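Local structure of Thg1-like uncharacterized protein (Bacillus thuringiensis, 4KGM) at residues G66-S74 with K197-E205; L49-L60 with M107-M116. The protein probably adds nucleotides to the 5' end of tRNA in the reverse, 3'-to-5' direction, as a Thg1-like polymerase that binds ATP and magnesium. One frame throughout, in Å; residues are numbered along the deposited sequence.

Contact 1: residues G66-S74 with K197-E205. With ATP (adenosine-5'-triphosphate), chain E.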
loop_
_atom_site.group_PDB
_atom_site.type_symbol
_atom_site.label_atom_id
_atom_site.label_comp_id
_atom_site.label_asym_id
_atom_site.label_seq_id
_atom_site.Cartn_x
_atom_site.Cartn_y
_atom_site.Cartn_z
ATOM N N GLY A 66 -5.611 -1.274 22.993
ATOM C CA GLY A 66 -5.474 0.160 22.808
ATOM C C GLY A 66 -6.780 0.893 22.558
ATOM O O GLY A 66 -6.776 2.096 22.296
ATOM N N ALA A 67 -7.899 0.178 22.639
ATOM C CA ALA A 67 -9.212 0.782 22.412
ATOM C C ALA A 67 -9.548 1.811 23.489
ATOM O O ALA A 67 -9.504 1.516 24.683
ATOM C CB ALA A 67 -10.290 -0.287 22.340
ATOM N N LYS A 68 -9.883 3.021 23.055
ATOM C CA LYS A 68 -10.157 4.116 23.976
ATOM C C LYS A 68 -11.616 4.557 23.931
ATOM O O LYS A 68 -12.206 4.882 24.959
ATOM C CB LYS A 68 -9.244 5.305 23.670
ATOM C CG LYS A 68 -7.774 5.037 23.944
ATOM C CD LYS A 68 -7.517 4.876 25.432
ATOM C CE LYS A 68 -6.083 4.453 25.705
ATOM N NZ LYS A 68 -5.817 3.065 25.234
ATOM N N LEU A 69 -12.195 4.567 22.736
ATOM C CA LEU A 69 -13.565 5.027 22.569
ATOM C C LEU A 69 -14.242 4.357 21.379
ATOM O O LEU A 69 -13.616 4.118 20.346
ATOM C CB LEU A 69 -13.598 6.553 22.417
ATOM C CG LEU A 69 -14.958 7.257 22.387
ATOM C CD1 LEU A 69 -14.870 8.600 23.091
ATOM C CD2 LEU A 69 -15.450 7.449 20.959
ATOM N N VAL A 70 -15.525 4.054 21.537
ATOM C CA VAL A 70 -16.330 3.522 20.447
ATOM C C VAL A 70 -17.535 4.427 20.227
ATOM O O VAL A 70 -18.143 4.898 21.183
ATOM C CB VAL A 70 -16.821 2.099 20.753
ATOM C CG1 VAL A 70 -17.538 1.519 19.545
ATOM C CG2 VAL A 70 -15.654 1.209 21.164
ATOM N N TYR A 71 -17.873 4.677 18.967
ATOM C CA TYR A 71 -19.033 5.497 18.641
ATOM C C TYR A 71 -20.008 4.756 17.734
ATOM O O TYR A 71 -19.628 4.271 16.667
ATOM C CB TYR A 71 -18.598 6.807 17.981
ATOM C CG TYR A 71 -19.752 7.629 17.454
ATOM C CD1 TYR A 71 -20.537 8.390 18.313
ATOM C CD2 TYR A 71 -20.057 7.647 16.100
ATOM C CE1 TYR A 71 -21.594 9.143 17.837
ATOM C CE2 TYR A 71 -21.111 8.395 15.615
ATOM C CZ TYR A 71 -21.876 9.142 16.488
ATOM O OH TYR A 71 -22.927 9.891 16.008
ATOM N N HIS A 72 -21.265 4.672 18.158
ATOM C CA HIS A 72 -22.289 4.024 17.345
ATOM C C HIS A 72 -23.296 5.001 16.750
ATOM O O HIS A 72 -23.681 5.987 17.381
ATOM C CB HIS A 72 -23.039 2.951 18.133
ATOM C CG HIS A 72 -24.228 2.403 17.404
ATOM N ND1 HIS A 72 -25.523 2.757 17.717
ATOM C CD2 HIS A 72 -24.314 1.555 16.352
ATOM C CE1 HIS A 72 -26.356 2.135 16.902
ATOM N NE2 HIS A 72 -25.648 1.401 16.063
ATOM N N GLN A 73 -23.714 4.701 15.527
ATOM C CA GLN A 73 -24.774 5.429 14.847
ATOM C C GLN A 73 -25.265 4.577 13.682
ATOM O O GLN A 73 -24.457 4.046 12.920
ATOM C CB GLN A 73 -24.270 6.783 14.350
ATOM C CG GLN A 73 -25.024 7.316 13.149
ATOM C CD GLN A 73 -24.257 7.139 11.856
ATOM O OE1 GLN A 73 -24.714 6.462 10.937
ATOM N NE2 GLN A 73 -23.084 7.757 11.777
ATOM N N SER A 74 -26.584 4.440 13.560
ATOM C CA SER A 74 -27.188 3.596 12.530
ATOM C C SER A 74 -26.609 2.183 12.547
ATOM O O SER A 74 -26.698 1.477 13.552
ATOM C CB SER A 74 -27.012 4.220 11.141
ATOM O OG SER A 74 -27.469 5.559 11.117
ATOM N N LYS A 197 -30.752 11.043 17.828
ATOM C CA LYS A 197 -30.453 12.308 17.166
ATOM C C LYS A 197 -29.020 12.383 16.645
ATOM O O LYS A 197 -28.786 12.821 15.519
ATOM C CB LYS A 197 -30.733 13.484 18.106
ATOM N N ARG A 198 -28.062 11.957 17.463
ATOM C CA ARG A 198 -26.652 12.088 17.108
ATOM C C ARG A 198 -25.804 10.897 17.560
ATOM O O ARG A 198 -24.585 11.013 17.698
ATOM C CB ARG A 198 -26.081 13.379 17.699
ATOM C CG ARG A 198 -26.180 13.451 19.215
ATOM C CD ARG A 198 -25.416 14.642 19.766
ATOM N NE ARG A 198 -25.443 14.678 21.225
ATOM C CZ ARG A 198 -26.311 15.389 21.939
ATOM N NH1 ARG A 198 -27.224 16.131 21.327
ATOM N NH2 ARG A 198 -26.263 15.360 23.263
ATOM N N GLY A 199 -26.449 9.756 17.790
ATOM C CA GLY A 199 -25.752 8.556 18.222
ATOM C C GLY A 199 -25.158 8.689 19.612
ATOM O O GLY A 199 -25.314 9.720 20.265
ATOM N N ILE A 200 -24.475 7.642 20.068
ATOM C CA ILE A 200 -23.827 7.667 21.377
ATOM C C ILE A 200 -22.436 7.041 21.358
ATOM O O ILE A 200 -22.041 6.402 20.382
ATOM C CB ILE A 200 -24.685 6.973 22.460
ATOM C CG1 ILE A 200 -25.355 5.714 21.900
ATOM C CG2 ILE A 200 -25.731 7.932 23.007
ATOM C CD1 ILE A 200 -24.468 4.485 21.890
ATOM N N CYS A 201 -21.704 7.225 22.451
ATOM C CA CYS A 201 -20.374 6.648 22.590
ATOM C C CYS A 201 -20.340 5.556 23.652
ATOM O O CYS A 201 -21.236 5.459 24.491
ATOM C CB CYS A 201 -19.347 7.730 22.933
ATOM S SG CYS A 201 -18.824 8.741 21.538
ATOM N N ILE A 202 -19.297 4.734 23.598
ATOM C CA ILE A 202 -19.055 3.713 24.608
ATOM C C ILE A 202 -17.698 3.977 25.246
ATOM O O ILE A 202 -16.668 3.894 24.579
ATOM C CB ILE A 202 -19.045 2.306 23.995
ATOM C CG1 ILE A 202 -20.279 2.102 23.114
ATOM C CG2 ILE A 202 -18.963 1.250 25.085
ATOM C CD1 ILE A 202 -21.585 2.225 23.849
ATOM N N ILE A 203 -17.702 4.304 26.534
ATOM C CA ILE A 203 -16.478 4.658 27.241
ATOM C C ILE A 203 -16.298 3.786 28.478
ATOM O O ILE A 203 -17.274 3.389 29.111
ATOM C CB ILE A 203 -16.485 6.152 27.657
ATOM C CG1 ILE A 203 -16.632 7.049 26.428
ATOM C CG2 ILE A 203 -15.216 6.526 28.413
ATOM C CD1 ILE A 203 -16.327 8.503 26.704
ATOM N N LYS A 204 -15.048 3.473 28.805
ATOM C CA LYS A 204 -14.735 2.775 30.042
ATOM C C LYS A 204 -15.084 3.653 31.238
ATOM O O LYS A 204 -14.587 4.772 31.365
ATOM C CB LYS A 204 -13.254 2.396 30.084
ATOM C CG LYS A 204 -12.823 1.731 31.381
ATOM C CD LYS A 204 -11.351 1.353 31.348
ATOM C CE LYS A 204 -11.059 0.365 30.231
ATOM N NZ LYS A 204 -9.617 0.000 30.179
ATOM N N GLU A 205 -15.950 3.145 32.110
ATOM C CA GLU A 205 -16.345 3.875 33.306
ATOM C C GLU A 205 -15.750 3.219 34.546
ATOM O O GLU A 205 -15.695 1.993 34.643
ATOM C CB GLU A 205 -17.869 3.938 33.421
HETATM P PG ATP E . -24.341 -1.199 2.376
HETATM O O1G ATP E . -24.118 0.080 1.604
HETATM O O2G ATP E . -23.962 -2.458 1.632
HETATM O O3G ATP E . -23.828 -1.149 3.795
HETATM P PB ATP E . -26.770 -0.546 3.669
HETATM O O1B ATP E . -26.242 -0.994 5.012
HETATM O O2B ATP E . -28.240 -0.712 3.370
HETATM O O3B ATP E . -25.949 -1.291 2.499
HETATM P PA ATP E . -26.492 2.031 4.677
HETATM O O1A ATP E . -26.473 3.443 4.145
HETATM O O2A ATP E . -25.488 1.591 5.715
HETATM O O3A ATP E . -26.411 1.007 3.440
HETATM O "O5'" ATP E . -27.965 1.698 5.237
HETATM C "C5'" ATP E . -28.223 1.635 6.637
HETATM C "C4'" ATP E . -29.650 1.147 6.858
HETATM O "O4'" ATP E . -29.817 0.629 8.179
HETATM C "C3'" ATP E . -30.662 2.269 6.684
HETATM O "O3'" ATP E . -31.436 2.047 5.502
HETATM C "C2'" ATP E . -31.556 2.209 7.909
HETATM O "O2'" ATP E . -32.928 2.101 7.517
HETATM C "C1'" ATP E . -31.118 0.965 8.665
HETATM N N9 ATP E . -31.090 1.213 10.130
HETATM C C8 ATP E . -30.065 1.738 10.827
HETATM N N7 ATP E . -30.367 1.828 12.148
HETATM C C5 ATP E . -31.613 1.350 12.312
HETATM C C6 ATP E . -32.543 1.156 13.450
HETATM N N6 ATP E . -32.189 1.500 14.712
HETATM N N1 ATP E . -33.756 0.621 13.185
HETATM C C2 ATP E . -34.119 0.274 11.937
HETATM N N3 ATP E . -33.329 0.422 10.860
HETATM C C4 ATP E . -32.085 0.945 10.980
HETATM O O HOH W 1 -12.666 4.496 27.597
#
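The Y71 side chain swings away from its own backbone N (chi1 173°), which lays the phenol ring along the neighbouring segment and brings its hydroxyl to the backbone of R198, ahead of strand 200-206. In C201, SG stands anti to the carbonyl carbon, which sets the sulfur beside the same ring. The Y71 hydroxyl donates to R198 O (OH to O, 2.6 Å), approaching from above the carbonyl plane, 55° out of it, while that oxygen lies at the edge of the ring. C201 SG also meets the ring at its edge, 3.7 Å from Y71 CD1, and it also touches L69 CD2. G199, with positive phi, leads the chain into the strand, its CA 3.4 Å from H72 O in a CA-H...O contact. Strands 67-73 and 200-206 then run antiparallel as neighbours in the six-stranded sheet of the polymerase palm-like domain. V70 and I202 form a hydrogen-bonded pair: I202 N gives a short bond to V70 O (2.7 Å), and V70 N returns a longer one to I202 O (3.3 Å). H72 and I200 form the next such pair, in which H72 N meets I200 O at 2.9 Å almost head-on, with a C=O...N angle of 174°. Between them, Y71 and C201 are a non-hydrogen-bonded pair. V70 CB and I202 CB touch at 3.9 Å on the sheet face covered by helix 47-63, whereas L69 and Y71 pack on the other face against helix 140-160. Farther along, L69 CD1 meets I203 CD1, and a water joins K68 O to K204 N. At the other end of strand 67-73, S74 reaches the ATP base, its CA 3.7 Å from N7.

Contact 2: residues L49-L60 with M107-M116. With ATP (adenosine-5'-triphosphate), chain E.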
loop_
_atom_site.group_PDB
_atom_site.type_symbol
_atom_site.label_atom_id
_atom_site.label_comp_id
_atom_site.label_asym_id
_atom_site.label_seq_id
_atom_site.Cartn_x
_atom_site.Cartn_y
_atom_site.Cartn_z
ATOM N N LEU A 49 -32.584 -3.449 18.154
ATOM C CA LEU A 49 -31.468 -3.428 17.217
ATOM C C LEU A 49 -30.338 -2.547 17.738
ATOM O O LEU A 49 -29.167 -2.927 17.689
ATOM C CB LEU A 49 -31.930 -2.926 15.849
ATOM C CG LEU A 49 -30.856 -2.858 14.762
ATOM C CD1 LEU A 49 -30.409 -4.254 14.362
ATOM C CD2 LEU A 49 -31.357 -2.083 13.555
ATOM N N ALA A 50 -30.699 -1.371 18.243
ATOM C CA ALA A 50 -29.721 -0.424 18.760
ATOM C C ALA A 50 -28.962 -0.985 19.961
ATOM O O ALA A 50 -27.757 -0.783 20.087
ATOM C CB ALA A 50 -30.396 0.889 19.120
ATOM N N GLU A 51 -29.668 -1.694 20.837
ATOM C CA GLU A 51 -29.045 -2.281 22.021
ATOM C C GLU A 51 -28.189 -3.495 21.673
ATOM O O GLU A 51 -27.371 -3.941 22.480
ATOM C CB GLU A 51 -30.101 -2.658 23.062
ATOM C CG GLU A 51 -30.731 -1.465 23.759
ATOM C CD GLU A 51 -31.748 -1.868 24.809
ATOM O OE1 GLU A 51 -31.902 -3.083 25.057
ATOM O OE2 GLU A 51 -32.393 -0.966 25.386
ATOM N N ALA A 52 -28.387 -4.031 20.473
ATOM C CA ALA A 52 -27.578 -5.141 19.988
ATOM C C ALA A 52 -26.236 -4.616 19.490
ATOM O O ALA A 52 -25.212 -5.295 19.597
ATOM C CB ALA A 52 -28.305 -5.889 18.885
ATOM N N PHE A 53 -26.251 -3.404 18.941
ATOM C CA PHE A 53 -25.025 -2.732 18.530
ATOM C C PHE A 53 -24.235 -2.284 19.751
ATOM O O PHE A 53 -23.004 -2.332 19.759
ATOM C CB PHE A 53 -25.336 -1.521 17.648
ATOM C CG PHE A 53 -25.512 -1.855 16.194
ATOM C CD1 PHE A 53 -24.414 -2.122 15.393
ATOM C CD2 PHE A 53 -26.774 -1.890 15.624
ATOM C CE1 PHE A 53 -24.571 -2.426 14.056
ATOM C CE2 PHE A 53 -26.938 -2.192 14.285
ATOM C CZ PHE A 53 -25.835 -2.462 13.501
ATOM N N TRP A 54 -24.950 -1.850 20.783
ATOM C CA TRP A 54 -24.312 -1.362 22.000
ATOM C C TRP A 54 -23.573 -2.483 22.722
ATOM O O TRP A 54 -22.501 -2.268 23.284
ATOM C CB TRP A 54 -25.342 -0.709 22.924
ATOM C CG TRP A 54 -26.042 0.459 22.299
ATOM C CD1 TRP A 54 -25.684 1.115 21.157
ATOM C CD2 TRP A 54 -27.232 1.104 22.775
ATOM N NE1 TRP A 54 -26.574 2.128 20.893
ATOM C CE2 TRP A 54 -27.532 2.143 21.873
ATOM C CE3 TRP A 54 -28.068 0.905 23.877
ATOM C CZ2 TRP A 54 -28.634 2.980 22.038
ATOM C CZ3 TRP A 54 -29.161 1.738 24.040
ATOM C CH2 TRP A 54 -29.433 2.762 23.126
ATOM N N GLU A 55 -24.150 -3.681 22.699
ATOM C CA GLU A 55 -23.494 -4.848 23.276
ATOM C C GLU A 55 -22.321 -5.268 22.402
ATOM O O GLU A 55 -21.317 -5.781 22.893
ATOM C CB GLU A 55 -24.481 -6.005 23.435
ATOM C CG GLU A 55 -25.482 -5.803 24.555
ATOM C CD GLU A 55 -24.811 -5.626 25.903
ATOM O OE1 GLU A 55 -24.092 -6.552 26.337
ATOM O OE2 GLU A 55 -24.995 -4.559 26.527
ATOM N N THR A 56 -22.459 -5.045 21.099
ATOM C CA THR A 56 -21.381 -5.313 20.161
ATOM C C THR A 56 -20.235 -4.339 20.411
ATOM O O THR A 56 -19.069 -4.732 20.452
ATOM C CB THR A 56 -21.863 -5.187 18.704
ATOM O OG1 THR A 56 -22.891 -6.153 18.455
ATOM C CG2 THR A 56 -20.716 -5.422 17.736
ATOM N N CYS A 57 -20.585 -3.070 20.596
ATOM C CA CYS A 57 -19.605 -2.025 20.871
ATOM C C CYS A 57 -18.793 -2.306 22.130
ATOM O O CYS A 57 -17.602 -2.009 22.183
ATOM C CB CYS A 57 -20.294 -0.668 20.995
ATOM S SG CYS A 57 -20.886 0.013 19.438
ATOM N N LYS A 58 -19.444 -2.869 23.142
ATOM C CA LYS A 58 -18.756 -3.237 24.372
ATOM C C LYS A 58 -17.780 -4.370 24.096
ATOM O O LYS A 58 -16.617 -4.312 24.490
ATOM C CB LYS A 58 -19.756 -3.669 25.447
ATOM C CG LYS A 58 -20.679 -2.565 25.944
ATOM C CD LYS A 58 -21.600 -3.088 27.037
ATOM C CE LYS A 58 -22.499 -1.997 27.591
ATOM N NZ LYS A 58 -23.344 -2.501 28.711
ATOM N N TYR A 59 -18.273 -5.396 23.409
ATOM C CA TYR A 59 -17.485 -6.576 23.070
ATOM C C TYR A 59 -16.225 -6.213 22.287
ATOM O O TYR A 59 -15.173 -6.822 22.472
ATOM C CB TYR A 59 -18.348 -7.552 22.266
ATOM C CG TYR A 59 -17.677 -8.861 21.915
ATOM C CD1 TYR A 59 -17.406 -9.810 22.891
ATOM C CD2 TYR A 59 -17.335 -9.156 20.601
ATOM C CE1 TYR A 59 -16.802 -11.011 22.571
ATOM C CE2 TYR A 59 -16.730 -10.355 20.270
ATOM C CZ TYR A 59 -16.467 -11.279 21.258
ATOM O OH TYR A 59 -15.866 -12.474 20.932
ATOM N N LEU A 60 -16.341 -5.214 21.417
ATOM C CA LEU A 60 -15.214 -4.754 20.614
ATOM C C LEU A 60 -14.166 -4.061 21.478
ATOM O O LEU A 60 -12.977 -4.368 21.395
ATOM C CB LEU A 60 -15.693 -3.806 19.511
ATOM C CG LEU A 60 -16.449 -4.444 18.344
ATOM C CD1 LEU A 60 -17.130 -3.381 17.500
ATOM C CD2 LEU A 60 -15.505 -5.276 17.492
ATOM N N MET A 107 -15.307 -9.956 14.903
ATOM C CA MET A 107 -15.762 -9.793 16.279
ATOM C C MET A 107 -17.145 -9.161 16.324
ATOM O O MET A 107 -18.015 -9.605 17.074
ATOM C CB MET A 107 -14.780 -8.934 17.077
ATOM C CG MET A 107 -13.513 -9.656 17.507
ATOM S SD MET A 107 -12.357 -8.552 18.347
ATOM C CE MET A 107 -11.074 -9.713 18.814
ATOM N N ALA A 108 -17.338 -8.120 15.520
ATOM C CA ALA A 108 -18.624 -7.441 15.444
ATOM C C ALA A 108 -19.697 -8.411 14.964
ATOM O O ALA A 108 -20.795 -8.452 15.511
ATOM C CB ALA A 108 -18.537 -6.234 14.520
ATOM N N THR A 109 -19.360 -9.197 13.947
ATOM C CA THR A 109 -20.273 -10.187 13.391
ATOM C C THR A 109 -20.686 -11.237 14.422
ATOM O O THR A 109 -21.863 -11.584 14.529
ATOM C CB THR A 109 -19.644 -10.893 12.176
ATOM O OG1 THR A 109 -19.350 -9.926 11.160
ATOM C CG2 THR A 109 -20.589 -11.939 11.611
ATOM N N ALA A 110 -19.714 -11.733 15.183
ATOM C CA ALA A 110 -19.963 -12.795 16.155
ATOM C C ALA A 110 -20.922 -12.360 17.261
ATOM O O ALA A 110 -21.924 -13.027 17.527
ATOM C CB ALA A 110 -18.650 -13.289 16.752
ATOM N N LYS A 111 -20.611 -11.239 17.902
ATOM C CA LYS A 111 -21.416 -10.748 19.013
ATOM C C LYS A 111 -22.809 -10.316 18.566
ATOM O O LYS A 111 -23.804 -10.665 19.204
ATOM C CB LYS A 111 -20.700 -9.598 19.730
ATOM C CG LYS A 111 -21.493 -8.964 20.872
ATOM C CD LYS A 111 -21.968 -10.002 21.887
ATOM C CE LYS A 111 -20.807 -10.735 22.541
ATOM N NZ LYS A 111 -21.273 -11.823 23.448
ATOM N N PHE A 112 -22.872 -9.568 17.469
ATOM C CA PHE A 112 -24.136 -9.033 16.970
ATOM C C PHE A 112 -25.128 -10.141 16.633
ATOM O O PHE A 112 -26.272 -10.117 17.090
ATOM C CB PHE A 112 -23.896 -8.152 15.742
ATOM C CG PHE A 112 -25.108 -7.387 15.297
ATOM C CD1 PHE A 112 -25.398 -6.148 15.845
ATOM C CD2 PHE A 112 -25.954 -7.900 14.327
ATOM C CE1 PHE A 112 -26.510 -5.439 15.437
ATOM C CE2 PHE A 112 -27.068 -7.194 13.916
ATOM C CZ PHE A 112 -27.345 -5.963 14.471
ATOM N N ASN A 113 -24.688 -11.107 15.834
ATOM C CA ASN A 113 -25.534 -12.236 15.468
ATOM C C ASN A 113 -26.009 -13.021 16.689
ATOM O O ASN A 113 -27.167 -13.429 16.752
ATOM C CB ASN A 113 -24.810 -13.160 14.486
ATOM C CG ASN A 113 -24.908 -12.677 13.050
ATOM O OD1 ASN A 113 -25.979 -12.281 12.587
ATOM N ND2 ASN A 113 -23.788 -12.709 12.336
ATOM N N GLU A 114 -25.116 -13.221 17.655
ATOM C CA GLU A 114 -25.453 -13.942 18.879
ATOM C C GLU A 114 -26.590 -13.269 19.645
ATOM O O GLU A 114 -27.581 -13.910 19.993
ATOM C CB GLU A 114 -24.231 -14.066 19.790
ATOM C CG GLU A 114 -24.569 -14.545 21.197
ATOM C CD GLU A 114 -23.368 -14.557 22.124
ATOM O OE1 GLU A 114 -22.716 -15.617 22.244
ATOM O OE2 GLU A 114 -23.080 -13.509 22.740
ATOM N N VAL A 115 -26.432 -11.976 19.904
ATOM C CA VAL A 115 -27.420 -11.208 20.651
ATOM C C VAL A 115 -28.747 -11.108 19.902
ATOM O O VAL A 115 -29.818 -11.265 20.489
ATOM C CB VAL A 115 -26.900 -9.788 20.966
ATOM C CG1 VAL A 115 -28.015 -8.912 21.524
ATOM C CG2 VAL A 115 -25.731 -9.857 21.937
ATOM N N MET A 116 -28.669 -10.862 18.601
ATOM C CA MET A 116 -29.864 -10.649 17.795
ATOM C C MET A 116 -30.706 -11.917 17.658
ATOM O O MET A 116 -31.921 -11.844 17.485
ATOM C CB MET A 116 -29.488 -10.106 16.416
ATOM C CG MET A 116 -30.530 -9.181 15.822
ATOM S SD MET A 116 -30.752 -7.674 16.789
ATOM C CE MET A 116 -32.182 -6.972 15.975
HETATM P PG ATP E . -24.341 -1.199 2.376
HETATM O O1G ATP E . -24.118 0.080 1.604
HETATM O O2G ATP E . -23.962 -2.458 1.632
HETATM O O3G ATP E . -23.828 -1.149 3.795
HETATM P PB ATP E . -26.770 -0.546 3.669
HETATM O O1B ATP E . -26.242 -0.994 5.012
HETATM O O2B ATP E . -28.240 -0.712 3.370
HETATM O O3B ATP E . -25.949 -1.291 2.499
HETATM P PA ATP E . -26.492 2.031 4.677
HETATM O O1A ATP E . -26.473 3.443 4.145
HETATM O O2A ATP E . -25.488 1.591 5.715
HETATM O O3A ATP E . -26.411 1.007 3.440
HETATM O "O5'" ATP E . -27.965 1.698 5.237
HETATM C "C5'" ATP E . -28.223 1.635 6.637
HETATM C "C4'" ATP E . -29.650 1.147 6.858
HETATM O "O4'" ATP E . -29.817 0.629 8.179
HETATM C "C3'" ATP E . -30.662 2.269 6.684
HETATM O "O3'" ATP E . -31.436 2.047 5.502
HETATM C "C2'" ATP E . -31.556 2.209 7.909
HETATM O "O2'" ATP E . -32.928 2.101 7.517
HETATM C "C1'" ATP E . -31.118 0.965 8.665
HETATM N N9 ATP E . -31.090 1.213 10.130
HETATM C C8 ATP E . -30.065 1.738 10.827
HETATM N N7 ATP E . -30.367 1.828 12.148
HETATM C C5 ATP E . -31.613 1.350 12.312
HETATM C C6 ATP E . -32.543 1.156 13.450
HETATM N N6 ATP E . -32.189 1.500 14.712
HETATM N N1 ATP E . -33.756 0.621 13.185
HETATM C C2 ATP E . -34.119 0.274 11.937
HETATM N N3 ATP E . -33.329 0.422 10.860
HETATM C C4 ATP E . -32.085 0.945 10.980
#
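F112 drives its ring edge toward the face of F53: CE1 stands 3.4 Å above the centre of the F53 ring, and the two planes are inclined at 51°. The ring is a knob in a hole formed by L49, A52, F53 and T56. L49 CD1 touches its far end at CZ (3.5 Å), A52 CB lies near CE1, and T56 OG1 sits in the ring plane at its edge. That hydroxyl is held by its own helix, donating to A52 O (OG1 to O, 2.7 Å), an oxygen that also accepts from T56 N; T56 CG2 is left to rest on A108. At the next turn M116, bent at chi2 (64°), brings SD to 3.7 Å from A52 CB and CE against L49 CD1, with V115 CG1, on the same helix as M116, also touching A52 CB. Y59 and K111 make the outer part of the contact. Bends at chi2 and chi3 bring CE of K111 over one face of the Y59 phenol, a CH-pi contact with CE 3.9 Å from the ring centroid, and NZ goes on to a salt bridge with E114 OE2 (2.6 Å). M107 O meets the edge of the Y59 ring, and M107 CB packs on L60 CD2. The helix axes pass 8.6 Å apart, their N-to-C directions 140° apart, a markedly inclined antiparallel crossing. Helix 47-63 rests F53, C57 and L60 on strand 76-81 of the palm-like sheet, while helix 97-119 sets F112 edge-to-face with F128 of strand 128-134 and faces a second subunit, whose R117 forms a salt bridge with E114.

How the contacts relate
Contact 1 lies in the sheet and contact 2 in the helix pair laid on it, their centres about 13 Å apart; helix 47-63 and strand 67-73 are consecutive in the chain. H72 joins the two: its ring stacks on F53, with NE2 3.3 Å from F53 CG, and meets W54 at about 80°. I202 CG1 also packs on C57 CB at 3.5 Å. Both contacts reach the adenine: S74 from the strand end, and L49, whose CD2 lies 3.5 Å from C6 of ATP. Next to S74, D75 binds both magnesium ions together with D30; a bound magnesium lies about 8 Å from the F53 side chain, and one about 9 Å from that of H72.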